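Local coordinates for piwi domain-containing protein (Vanderwaltozyma polyspora, PDB 5THE) that probably binds RNA as a budding-yeast Argonaute, of which this chain is the C-terminal lobe carrying the Piwi domain, at residues A[311-324]-A[357-370]. Sequence-based numbering, arbitrary orientation.
Sequences EIITNVGSLMLNRL and IEVKSIKESVRKFG
The extended side chain of Glu-358 (chi2 179°) brings its carboxylate to the backbone of Ile-313, where OE1 accepts the N-H of Ile-313 (N to OE1 2.9 Å) and also lies close to Ile-312 CA; the N-H points nearly straight at the oxygen but comes from above the carboxylate plane. One turn on, Ser-361 OG accepts the N-H of Gly-317 (N to OG 2.8 Å) on a more bent line, and a water links the same hydroxyl to Asn-315 OD1. Gly-317 CA lies 3.2 Å from Ser-365 OG, and a CB there would strike that hydroxyl. Within the RNase H-like fold of the Piwi domain, the 3-10 turn 316-319 and helix 320-329 pack on helix 351-373, with Ile-313 and Met-320 also touching strand 264-274. Farther along, Leu-321 CB sits 3.9 Å from the centroid of the Phe-369 ring in a CH-pi contact over its face, while Gly-317 O meets the ring edge in plane. Met-320 bends at chi2 (-68°) and chi3 (-56°), which turns its terminal CE onto Val-366 CG1 (3.6 Å). Ser-365 OG is itself anchored by donating to Ser-361 O. Arg-343 forms a salt bridge to Glu-358 OE1 and Tyr-341 OH bonds OE2; an alanine here would probably leave the Ile-313 N-H and Tyr-341 OH without this carboxylate, and the Arg-343 guanidinium without its anionic mate.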
ATOM      1  N   GLU A 311     -15.530 -11.000  -8.813  1.00 30.49           N
ATOM      2  CA  GLU A 311     -14.518 -10.004  -9.150  1.00 40.59           C
ATOM      3  C   GLU A 311     -15.016  -8.569  -9.035  1.00 39.46           C
ATOM      4  O   GLU A 311     -14.223  -7.677  -8.719  1.00 47.33           O
ATOM      5  CB  GLU A 311     -14.000 -10.234 -10.570  1.00 50.19           C
ATOM      6  CG  GLU A 311     -13.473 -11.632 -10.837  1.00 65.85           C
ATOM      7  CD  GLU A 311     -12.666 -11.705 -12.121  1.00 77.36           C
ATOM      8  OE1 GLU A 311     -11.459 -11.375 -12.088  1.00 80.61           O
ATOM      9  OE2 GLU A 311     -13.245 -12.073 -13.166  1.00 80.58           O
ATOM     10  N   ILE A 312     -16.299  -8.314  -9.279  1.00 28.37           N
ATOM     11  CA  ILE A 312     -16.832  -6.954  -9.260  1.00 30.49           C
ATOM     12  C   ILE A 312     -17.227  -6.598  -7.833  1.00 35.25           C
ATOM     13  O   ILE A 312     -17.934  -7.364  -7.160  1.00 33.09           O
ATOM     14  CB  ILE A 312     -18.025  -6.809 -10.220  1.00 32.25           C
ATOM     15  CG1 ILE A 312     -17.607  -7.138 -11.652  1.00 32.39           C
ATOM     16  CG2 ILE A 312     -18.593  -5.410 -10.156  1.00 30.55           C
ATOM     17  CD1 ILE A 312     -16.423  -6.339 -12.135  1.00 39.43           C
ATOM     18  N   ILE A 313     -16.747  -5.448  -7.358  1.00 35.39           N
ATOM     19  CA  ILE A 313     -17.090  -4.966  -6.024  1.00 34.14           C
ATOM     20  C   ILE A 313     -18.432  -4.253  -6.101  1.00 32.45           C
ATOM     21  O   ILE A 313     -18.485  -3.029  -6.285  1.00 31.30           O
ATOM     22  CB  ILE A 313     -16.024  -4.014  -5.445  1.00 30.70           C
ATOM     23  CG1 ILE A 313     -14.607  -4.525  -5.706  1.00 30.74           C
ATOM     24  CG2 ILE A 313     -16.259  -3.837  -3.976  1.00 25.85           C
ATOM     25  CD1 ILE A 313     -13.495  -3.466  -5.423  1.00 26.43           C
ATOM     26  N   THR A 314     -19.513  -5.017  -5.927  1.00 31.39           N
ATOM     27  CA  THR A 314     -20.859  -4.508  -6.177  1.00 37.50           C
ATOM     28  C   THR A 314     -21.173  -3.279  -5.341  1.00 39.51           C
ATOM     29  O   THR A 314     -21.796  -2.328  -5.827  1.00 45.10           O
ATOM     30  CB  THR A 314     -21.895  -5.593  -5.889  1.00 42.14           C
ATOM     31  OG1 THR A 314     -21.567  -6.764  -6.636  1.00 45.39           O
ATOM     32  CG2 THR A 314     -23.282  -5.113  -6.291  1.00 48.83           C
ATOM     33  N   ASN A 315     -20.785  -3.289  -4.077  1.00 33.18           N
ATOM     34  CA  ASN A 315     -21.128  -2.210  -3.169  1.00 36.56           C
ATOM     35  C   ASN A 315     -19.879  -1.451  -2.732  1.00 34.94           C
ATOM     36  O   ASN A 315     -19.746  -1.060  -1.572  1.00 32.49           O
ATOM     37  CB  ASN A 315     -21.909  -2.748  -1.971  1.00 43.63           C
ATOM     38  CG  ASN A 315     -22.822  -1.698  -1.341  1.00 60.79           C
ATOM     39  OD1 ASN A 315     -23.033  -0.613  -1.903  1.00 62.59           O
ATOM     40  ND2 ASN A 315     -23.367  -2.018  -0.166  1.00 62.64           N
ATOM     41  N   VAL A 316     -18.953  -1.223  -3.676  1.00 34.35           N
ATOM     42  CA  VAL A 316     -17.735  -0.477  -3.360  1.00 28.98           C
ATOM     43  C   VAL A 316     -18.097   0.894  -2.799  1.00 35.49           C
ATOM     44  O   VAL A 316     -17.453   1.394  -1.868  1.00 33.06           O
ATOM     45  CB  VAL A 316     -16.816  -0.386  -4.599  1.00 28.00           C
ATOM     46  CG1 VAL A 316     -17.433   0.480  -5.730  1.00 26.78           C
ATOM     47  CG2 VAL A 316     -15.438   0.151  -4.213  1.00 27.43           C
ATOM     48  N   GLY A 317     -19.179   1.487  -3.310  1.00 33.99           N
ATOM     49  CA  GLY A 317     -19.575   2.804  -2.866  1.00 33.31           C
ATOM     50  C   GLY A 317     -19.889   2.865  -1.387  1.00 37.00           C
ATOM     51  O   GLY A 317     -19.725   3.914  -0.761  1.00 43.06           O
ATOM     52  N   SER A 318     -20.337   1.751  -0.803  1.00 30.43           N
ATOM     53  CA  SER A 318     -20.609   1.759   0.628  1.00 37.20           C
ATOM     54  C   SER A 318     -19.349   2.076   1.430  1.00 38.48           C
ATOM     55  O   SER A 318     -19.424   2.751   2.466  1.00 42.47           O
ATOM     56  CB  SER A 318     -21.208   0.421   1.053  1.00 34.75           C
ATOM     57  OG  SER A 318     -20.224  -0.594   1.062  1.00 42.28           O
ATOM     58  N   LEU A 319     -18.182   1.629   0.952  1.00 35.43           N
ATOM     59  CA  LEU A 319     -16.889   1.921   1.569  1.00 30.42           C
ATOM     60  C   LEU A 319     -16.444   3.367   1.377  1.00 34.27           C
ATOM     61  O   LEU A 319     -15.410   3.760   1.935  1.00 32.54           O
ATOM     62  CB  LEU A 319     -15.824   0.978   1.006  1.00 27.37           C
ATOM     63  CG  LEU A 319     -16.150  -0.513   1.088  1.00 28.15           C
ATOM     64  CD1 LEU A 319     -14.997  -1.355   0.582  1.00 28.80           C
ATOM     65  CD2 LEU A 319     -16.487  -0.882   2.515  1.00 32.15           C
ATOM     66  N   MET A 320     -17.186   4.171   0.615  1.00 29.06           N
ATOM     67  CA  MET A 320     -16.771   5.546   0.390  1.00 29.22           C
ATOM     68  C   MET A 320     -16.999   6.430   1.605  1.00 25.73           C
ATOM     69  O   MET A 320     -16.311   7.442   1.739  1.00 28.24           O
ATOM     70  CB  MET A 320     -17.500   6.127  -0.822  1.00 28.64           C
ATOM     71  CG  MET A 320     -16.968   5.626  -2.152  1.00 27.15           C
ATOM     72  SD  MET A 320     -15.288   6.224  -2.507  1.00 27.86           S
ATOM     73  CE  MET A 320     -15.460   8.015  -2.404  1.00 22.74           C
ATOM     74  N   LEU A 321     -17.928   6.065   2.494  1.00 27.27           N
ATOM     75  CA  LEU A 321     -18.332   6.971   3.566  1.00 29.27           C
ATOM     76  C   LEU A 321     -17.141   7.382   4.426  1.00 27.95           C
ATOM     77  O   LEU A 321     -16.931   8.574   4.693  1.00 34.01           O
ATOM     78  CB  LEU A 321     -19.423   6.329   4.426  1.00 28.70           C
ATOM     79  CG  LEU A 321     -19.874   7.089   5.685  1.00 30.56           C
ATOM     80  CD1 LEU A 321     -20.304   8.526   5.371  1.00 30.57           C
ATOM     81  CD2 LEU A 321     -20.987   6.353   6.409  1.00 29.29           C
ATOM     82  N   ASN A 322     -16.337   6.408   4.848  1.00 24.96           N
ATOM     83  CA  ASN A 322     -15.161   6.723   5.654  1.00 28.73           C
ATOM     84  C   ASN A 322     -14.094   7.449   4.855  1.00 25.19           C
ATOM     85  O   ASN A 322     -13.375   8.283   5.414  1.00 26.12           O
ATOM     86  CB  ASN A 322     -14.576   5.450   6.263  1.00 31.43           C
ATOM     87  CG  ASN A 322     -15.433   4.912   7.371  1.00 32.67           C
ATOM     88  OD1 ASN A 322     -16.213   5.654   7.957  1.00 31.27           O
ATOM     89  ND2 ASN A 322     -15.310   3.620   7.659  1.00 28.52           N
ATOM     90  N   ARG A 323     -13.935   7.131   3.566  1.00 26.21           N
ATOM     91  CA  ARG A 323     -13.002   7.912   2.757  1.00 24.46           C
ATOM     92  C   ARG A 323     -13.365   9.388   2.812  1.00 26.15           C
ATOM     93  O   ARG A 323     -12.489  10.249   2.963  1.00 24.69           O
ATOM     94  CB  ARG A 323     -12.989   7.429   1.304  1.00 25.51           C
ATOM     95  CG  ARG A 323     -13.079   5.908   1.129  1.00 23.56           C
ATOM     96  CD  ARG A 323     -11.735   5.232   1.322  1.00 21.99           C
ATOM     97  NE  ARG A 323     -11.230   5.284   2.695  1.00 24.12           N
ATOM     98  CZ  ARG A 323     -11.736   4.566   3.691  1.00 26.04           C
ATOM     99  NH1 ARG A 323     -12.774   3.775   3.462  1.00 27.13           N
ATOM    100  NH2 ARG A 323     -11.219   4.646   4.910  1.00 21.66           N
ATOM    101  N   LEU A 324     -14.661   9.697   2.719  1.00 21.24           N
ATOM    102  CA  LEU A 324     -15.086  11.095   2.747  1.00 23.76           C
ATOM    103  C   LEU A 324     -14.923  11.695   4.136  1.00 24.96           C
ATOM    104  O   LEU A 324     -14.445  12.825   4.274  1.00 25.13           O
ATOM    105  CB  LEU A 324     -16.538  11.211   2.292  1.00 26.71           C
ATOM    106  CG  LEU A 324     -16.846  10.853   0.835  1.00 29.21           C
ATOM    107  CD1 LEU A 324     -18.339  10.983   0.575  1.00 26.01           C
ATOM    108  CD2 LEU A 324     -16.065  11.753  -0.074  1.00 24.62           C
ATOM    109  N   ILE A 357     -20.821  -0.782 -12.849  1.00 26.04           N
ATOM    110  CA  ILE A 357     -21.195  -1.146 -11.490  1.00 27.24           C
ATOM    111  C   ILE A 357     -20.418  -0.339 -10.468  1.00 29.96           C
ATOM    112  O   ILE A 357     -21.008   0.328  -9.615  1.00 29.38           O
ATOM    113  CB  ILE A 357     -21.025  -2.661 -11.243  1.00 26.11           C
ATOM    114  CG1 ILE A 357     -21.823  -3.474 -12.265  1.00 32.57           C
ATOM    115  CG2 ILE A 357     -21.434  -2.993  -9.792  1.00 29.60           C
ATOM    116  CD1 ILE A 357     -23.293  -3.142 -12.256  1.00 36.13           C
ATOM    117  N   GLU A 358     -19.087  -0.423 -10.504  1.00 31.00           N
ATOM    118  CA  GLU A 358     -18.275   0.147  -9.435  1.00 27.73           C
ATOM    119  C   GLU A 358     -18.186   1.665  -9.539  1.00 24.74           C
ATOM    120  O   GLU A 358     -18.397   2.364  -8.547  1.00 25.90           O
ATOM    121  CB  GLU A 358     -16.877  -0.483  -9.437  1.00 26.53           C
ATOM    122  CG  GLU A 358     -16.869  -1.967  -9.123  1.00 26.71           C
ATOM    123  CD  GLU A 358     -15.467  -2.583  -9.148  1.00 32.03           C
ATOM    124  OE1 GLU A 358     -15.370  -3.826  -9.263  1.00 33.94           O
ATOM    125  OE2 GLU A 358     -14.463  -1.831  -9.050  1.00 25.10           O
ATOM    126  N   VAL A 359     -17.890   2.209 -10.725  1.00 25.41           N
ATOM    127  CA  VAL A 359     -17.842   3.668 -10.838  1.00 23.88           C
ATOM    128  C   VAL A 359     -19.218   4.266 -10.538  1.00 30.98           C
ATOM    129  O   VAL A 359     -19.339   5.240  -9.783  1.00 24.99           O
ATOM    130  CB  VAL A 359     -17.317   4.107 -12.220  1.00 28.52           C
ATOM    131  CG1 VAL A 359     -17.398   5.631 -12.362  1.00 28.98           C
ATOM    132  CG2 VAL A 359     -15.889   3.637 -12.430  1.00 29.15           C
ATOM    133  N   LYS A 360     -20.280   3.666 -11.094  1.00 26.93           N
ATOM    134  CA  LYS A 360     -21.641   4.095 -10.768  1.00 26.50           C
ATOM    135  C   LYS A 360     -21.915   3.994  -9.273  1.00 27.24           C
ATOM    136  O   LYS A 360     -22.555   4.876  -8.690  1.00 25.26           O
ATOM    137  CB  LYS A 360     -22.664   3.254 -11.538  1.00 27.11           C
ATOM    138  CG  LYS A 360     -24.126   3.580 -11.186  1.00 27.59           C
ATOM    139  CD  LYS A 360     -25.109   2.646 -11.904  1.00 38.56           C
ATOM    140  CE  LYS A 360     -26.487   2.712 -11.253  1.00 48.78           C
ATOM    141  NZ  LYS A 360     -27.574   2.192 -12.115  1.00 53.43           N
ATOM    142  N   SER A 361     -21.447   2.925  -8.632  1.00 28.09           N
ATOM    143  CA  SER A 361     -21.645   2.807  -7.194  1.00 27.86           C
ATOM    144  C   SER A 361     -20.949   3.938  -6.448  1.00 25.28           C
ATOM    145  O   SER A 361     -21.492   4.477  -5.477  1.00 30.12           O
ATOM    146  CB  SER A 361     -21.145   1.454  -6.706  1.00 21.49           C
ATOM    147  OG  SER A 361     -21.182   1.408  -5.292  1.00 29.77           O
ATOM    148  N   ILE A 362     -19.749   4.318  -6.890  1.00 25.46           N
ATOM    149  CA  ILE A 362     -19.043   5.422  -6.247  1.00 25.21           C
ATOM    150  C   ILE A 362     -19.832   6.717  -6.395  1.00 26.57           C
ATOM    151  O   ILE A 362     -20.040   7.448  -5.421  1.00 30.26           O
ATOM    152  CB  ILE A 362     -17.619   5.557  -6.822  1.00 25.09           C
ATOM    153  CG1 ILE A 362     -16.766   4.364  -6.381  1.00 29.64           C
ATOM    154  CG2 ILE A 362     -16.981   6.866  -6.381  1.00 26.60           C
ATOM    155  CD1 ILE A 362     -15.400   4.307  -7.039  1.00 29.96           C
ATOM    156  N   LYS A 363     -20.281   7.024  -7.618  1.00 22.82           N
ATOM    157  CA  LYS A 363     -20.939   8.312  -7.830  1.00 25.18           C
ATOM    158  C   LYS A 363     -22.274   8.371  -7.096  1.00 25.93           C
ATOM    159  O   LYS A 363     -22.626   9.400  -6.508  1.00 22.64           O
ATOM    160  CB  LYS A 363     -21.128   8.570  -9.320  1.00 24.34           C
ATOM    161  CG  LYS A 363     -19.831   8.827 -10.084  1.00 25.32           C
ATOM    162  CD  LYS A 363     -20.128   9.226 -11.510  1.00 27.34           C
ATOM    163  CE  LYS A 363     -20.740  10.616 -11.584  1.00 28.11           C
ATOM    164  NZ  LYS A 363     -19.770  11.692 -11.240  1.00 22.14           N
ATOM    165  N   GLU A 364     -23.008   7.259  -7.079  1.00 24.88           N
ATOM    166  CA  GLU A 364     -24.312   7.260  -6.428  1.00 27.61           C
ATOM    167  C   GLU A 364     -24.174   7.261  -4.915  1.00 27.86           C
ATOM    168  O   GLU A 364     -24.952   7.929  -4.218  1.00 33.58           O
ATOM    169  CB  GLU A 364     -25.134   6.069  -6.925  1.00 25.17           C
ATOM    170  CG  GLU A 364     -25.455   6.250  -8.411  1.00 34.69           C
ATOM    171  CD  GLU A 364     -26.412   5.235  -8.980  1.00 43.34           C
ATOM    172  OE1 GLU A 364     -26.556   4.139  -8.391  1.00 38.60           O
ATOM    173  OE2 GLU A 364     -27.008   5.552 -10.039  1.00 44.24           O
ATOM    174  N   SER A 365     -23.171   6.556  -4.386  1.00 24.27           N
ATOM    175  CA  SER A 365     -22.960   6.569  -2.938  1.00 27.58           C
ATOM    176  C   SER A 365     -22.533   7.950  -2.450  1.00 26.40           C
ATOM    177  O   SER A 365     -23.043   8.435  -1.435  1.00 28.03           O
ATOM    178  CB  SER A 365     -21.931   5.517  -2.532  1.00 31.35           C
ATOM    179  OG  SER A 365     -22.397   4.218  -2.869  1.00 41.17           O
ATOM    180  N   VAL A 366     -21.602   8.607  -3.152  1.00 24.93           N
ATOM    181  CA  VAL A 366     -21.195   9.924  -2.668  1.00 26.49           C
ATOM    182  C   VAL A 366     -22.306  10.937  -2.902  1.00 30.97           C
ATOM    183  O   VAL A 366     -22.392  11.944  -2.188  1.00 26.88           O
ATOM    184  CB  VAL A 366     -19.869  10.400  -3.298  1.00 24.22           C
ATOM    185  CG1 VAL A 366     -18.763   9.352  -3.112  1.00 31.62           C
ATOM    186  CG2 VAL A 366     -20.052  10.763  -4.761  1.00 27.07           C
ATOM    187  N   ARG A 367     -23.175  10.702  -3.894  1.00 25.18           N
ATOM    188  CA  ARG A 367     -24.340  11.565  -4.034  1.00 30.64           C
ATOM    189  C   ARG A 367     -25.175  11.556  -2.757  1.00 28.05           C
ATOM    190  O   ARG A 367     -25.739  12.591  -2.368  1.00 24.34           O
ATOM    191  CB  ARG A 367     -25.181  11.134  -5.235  1.00 34.18           C
ATOM    192  CG  ARG A 367     -26.457  11.966  -5.402  1.00 39.73           C
ATOM    193  CD  ARG A 367     -27.258  11.540  -6.630  1.00 47.94           C
ATOM    194  NE  ARG A 367     -28.569  12.179  -6.682  1.00 55.20           N
ATOM    195  CZ  ARG A 367     -29.697  11.611  -6.265  1.00 62.91           C
ATOM    196  NH1 ARG A 367     -29.678  10.387  -5.758  1.00 63.49           N
ATOM    197  NH2 ARG A 367     -30.848  12.266  -6.355  1.00 67.37           N
ATOM    198  N   LYS A 368     -25.228  10.410  -2.084  1.00 28.32           N
ATOM    199  CA  LYS A 368     -25.964  10.263  -0.837  1.00 35.70           C
ATOM    200  C   LYS A 368     -25.137  10.713   0.366  1.00 30.48           C
ATOM    201  O   LYS A 368     -25.634  11.452   1.217  1.00 28.58           O
ATOM    202  CB  LYS A 368     -26.400   8.808  -0.663  1.00 35.33           C
ATOM    203  CG  LYS A 368     -27.138   8.556   0.657  1.00 47.67           C
ATOM    204  CD  LYS A 368     -27.187   7.079   1.020  1.00 56.52           C
ATOM    205  CE  LYS A 368     -27.816   6.856   2.395  1.00 64.56           C
ATOM    206  NZ  LYS A 368     -29.268   7.219   2.454  1.00 66.06           N
ATOM    207  N   PHE A 369     -23.875  10.275   0.454  1.00 26.21           N
ATOM    208  CA  PHE A 369     -23.064  10.537   1.646  1.00 22.36           C
ATOM    209  C   PHE A 369     -22.679  12.014   1.773  1.00 27.02           C
ATOM    210  O   PHE A 369     -22.678  12.567   2.877  1.00 29.42           O
ATOM    211  CB  PHE A 369     -21.788   9.682   1.614  1.00 25.92           C
ATOM    212  CG  PHE A 369     -22.031   8.206   1.726  1.00 28.60           C
ATOM    213  CD1 PHE A 369     -23.048   7.712   2.533  1.00 26.18           C
ATOM    214  CD2 PHE A 369     -21.228   7.305   1.029  1.00 29.84           C
ATOM    215  CE1 PHE A 369     -23.270   6.341   2.646  1.00 29.10           C
ATOM    216  CE2 PHE A 369     -21.447   5.934   1.129  1.00 23.30           C
ATOM    217  CZ  PHE A 369     -22.475   5.453   1.944  1.00 26.15           C
ATOM    218  N   GLY A 370     -22.289  12.651   0.671  1.00 29.11           N
ATOM    219  CA  GLY A 370     -21.826  14.024   0.687  1.00 29.42           C
ATOM    220  C   GLY A 370     -22.746  14.994   1.419  1.00 32.33           C
ATOM    221  O   GLY A 370     -22.316  15.752   2.303  1.00 28.28           O
TER
HETATM  222  O   HOH W   1     -23.827   1.349  -4.308  1.00 51.76           O